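Local atomic coordinates of oxidoreductase, NAD-binding/iron-sulfur cluster-binding protein (Nitratireductor pacificus pht-3B, PDB entry 6ZXU), a protein that probably carries out catabolic reductive dehalogenation of organohalides, using a bound cobalamin and two [4Fe-4S] clusters. Residues G151-A156 / G387-A392. Sequence-based numbering, arbitrary orientation.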
loop_
_atom_site.group_PDB
_atom_site.type_symbol
_atom_site.label_atom_id
_atom_site.label_comp_id
_atom_site.label_asym_id
_atom_site.label_seq_id
_atom_site.Cartn_x
_atom_site.Cartn_y
_atom_site.Cartn_z
ATOM N N GLY A 151 -5.171 -14.825 -8.732
ATOM C CA GLY A 151 -4.587 -13.804 -9.620
ATOM C C GLY A 151 -4.783 -14.127 -11.078
ATOM O O GLY A 151 -4.867 -15.294 -11.475
ATOM N N ARG A 152 -4.786 -13.085 -11.908
ATOM C CA ARG A 152 -4.659 -13.261 -13.339
ATOM C C ARG A 152 -3.270 -13.808 -13.687
ATOM O O ARG A 152 -2.265 -13.436 -13.061
ATOM C CB ARG A 152 -4.800 -11.937 -14.076
ATOM C CG ARG A 152 -6.192 -11.361 -14.112
ATOM C CD ARG A 152 -6.216 -10.062 -14.940
ATOM N NE ARG A 152 -5.858 -10.328 -16.303
ATOM C CZ ARG A 152 -5.291 -9.449 -17.145
ATOM N NH1 ARG A 152 -5.062 -8.208 -16.785
ATOM N NH2 ARG A 152 -4.945 -9.832 -18.348
ATOM N N GLU A 153 -3.212 -14.695 -14.658
ATOM C CA GLU A 153 -1.925 -15.240 -15.074
ATOM C C GLU A 153 -1.635 -14.809 -16.525
ATOM O O GLU A 153 -2.528 -14.488 -17.282
ATOM C CB GLU A 153 -1.912 -16.761 -14.983
ATOM C CG GLU A 153 -2.387 -17.330 -13.647
ATOM C CD GLU A 153 -2.243 -18.890 -13.566
ATOM O OE1 GLU A 153 -1.571 -19.463 -14.482
ATOM O OE2 GLU A 153 -2.738 -19.554 -12.580
ATOM N N PRO A 154 -0.349 -14.749 -16.896
ATOM C CA PRO A 154 -0.002 -14.503 -18.259
ATOM C C PRO A 154 -0.574 -15.616 -19.193
ATOM O O PRO A 154 -0.692 -16.780 -18.773
ATOM C CB PRO A 154 1.513 -14.575 -18.243
ATOM C CG PRO A 154 1.927 -14.426 -16.871
ATOM C CD PRO A 154 0.829 -15.033 -16.079
ATOM N N GLU A 155 -0.867 -15.235 -20.414
ATOM C CA GLU A 155 -1.290 -16.180 -21.437
ATOM C C GLU A 155 -0.115 -17.005 -21.876
ATOM O O GLU A 155 1.073 -16.676 -21.625
ATOM C CB GLU A 155 -1.895 -15.457 -22.660
ATOM C CG GLU A 155 -3.034 -14.486 -22.309
ATOM C CD GLU A 155 -4.323 -15.198 -21.787
ATOM O OE1 GLU A 155 -5.142 -15.686 -22.633
ATOM O OE2 GLU A 155 -4.542 -15.254 -20.519
ATOM N N ALA A 156 -0.443 -18.090 -22.557
ATOM C CA ALA A 156 0.569 -18.960 -23.148
ATOM C C ALA A 156 1.548 -18.184 -24.044
ATOM O O ALA A 156 1.136 -17.368 -24.883
ATOM C CB ALA A 156 -0.101 -20.055 -23.974
ATOM N N GLY A 387 4.783 -8.913 -10.797
ATOM C CA GLY A 387 4.315 -7.932 -9.776
ATOM C C GLY A 387 2.798 -7.760 -9.801
ATOM O O GLY A 387 2.191 -7.748 -8.744
ATOM N N TYR A 388 2.176 -7.727 -10.975
ATOM C CA TYR A 388 0.707 -7.543 -11.075
ATOM C C TYR A 388 -0.038 -8.764 -10.565
ATOM O O TYR A 388 -0.946 -8.658 -9.749
ATOM C CB TYR A 388 0.294 -7.135 -12.475
ATOM C CG TYR A 388 0.834 -5.770 -12.854
ATOM C CD1 TYR A 388 0.494 -4.616 -12.108
ATOM C CD2 TYR A 388 1.631 -5.595 -13.945
ATOM C CE1 TYR A 388 0.998 -3.394 -12.435
ATOM C CE2 TYR A 388 2.126 -4.327 -14.309
ATOM C CZ TYR A 388 1.818 -3.246 -13.550
ATOM O OH TYR A 388 2.284 -1.978 -13.870
ATOM N N TYR A 389 0.508 -9.933 -10.855
ATOM C CA TYR A 389 -0.020 -11.183 -10.343
ATOM C C TYR A 389 -0.062 -11.248 -8.847
ATOM O O TYR A 389 -0.990 -11.812 -8.258
ATOM C CB TYR A 389 0.847 -12.367 -10.879
ATOM C CG TYR A 389 0.545 -13.703 -10.309
ATOM C CD1 TYR A 389 -0.682 -14.374 -10.551
ATOM C CD2 TYR A 389 1.490 -14.368 -9.570
ATOM C CE1 TYR A 389 -0.914 -15.674 -10.073
ATOM C CE2 TYR A 389 1.272 -15.666 -9.119
ATOM C CZ TYR A 389 0.048 -16.297 -9.377
ATOM O OH TYR A 389 -0.119 -17.550 -8.889
ATOM N N LEU A 390 0.973 -10.727 -8.217
ATOM C CA LEU A 390 1.099 -10.797 -6.781
ATOM C C LEU A 390 0.370 -9.682 -6.102
ATOM O O LEU A 390 0.178 -9.715 -4.891
ATOM C CB LEU A 390 2.598 -10.773 -6.369
ATOM C CG LEU A 390 3.448 -11.969 -6.801
ATOM C CD1 LEU A 390 4.917 -11.673 -6.614
ATOM C CD2 LEU A 390 3.032 -13.155 -5.935
ATOM N N GLY A 391 -0.048 -8.680 -6.834
ATOM C CA GLY A 391 -0.922 -7.613 -6.259
ATOM C C GLY A 391 -0.437 -6.183 -6.343
ATOM O O GLY A 391 -1.015 -5.302 -5.711
ATOM N N ALA A 392 0.661 -5.923 -7.063
ATOM C CA ALA A 392 1.093 -4.528 -7.225
ATOM C C ALA A 392 0.082 -3.719 -8.019
ATOM O O ALA A 392 -0.594 -4.239 -8.884
ATOM C CB ALA A 392 2.470 -4.488 -7.890
#
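The C-terminal turn of helix 376-390 meets the loop that follows strand 142-149, and the side chain of Tyr-389 makes the contact from the helix side, mainly through its ring. The carbonyl oxygen of Arg-152 lies at the ring edge, near its plane, with Arg-152 O 3.1 Å from Tyr-389 CD1. This buried oxygen has no hydrogen-bond partner in the model; the ring C-H is its close neighbour. Gly-151 CA comes obliquely to the ring, 4.1 Å from Tyr-389 CD1. Glu-153 adds its aliphatic part, with CG 4.2 Å from Tyr-389 CE1. CG of Tyr-389 stands anti to the backbone N (chi1 172°), which carries the ring out to the loop. The hydroxyl of Tyr-389 and Thr-167 OG1 share a hydrogen bond. Arg-171 makes a cation-pi contact with the ring and bonds Tyr-389 O. Asn-168 bonds both Gly-151 O and Glu-153 OE2. With an alanine at Tyr-389, a gap would probably open beside Gly-151, Thr-167 OG1 would lose its hydroxyl partner and Arg-171 its cation-pi partner. Gly-391, with positive phi (123°), leaves helical angles; its N (weakly) and Ala-392 N bond back to Gly-387 O, a Schellman motif. This is plain loop-to-helix packing between two four-stranded antiparallel sheets' connections, away from the cofactors.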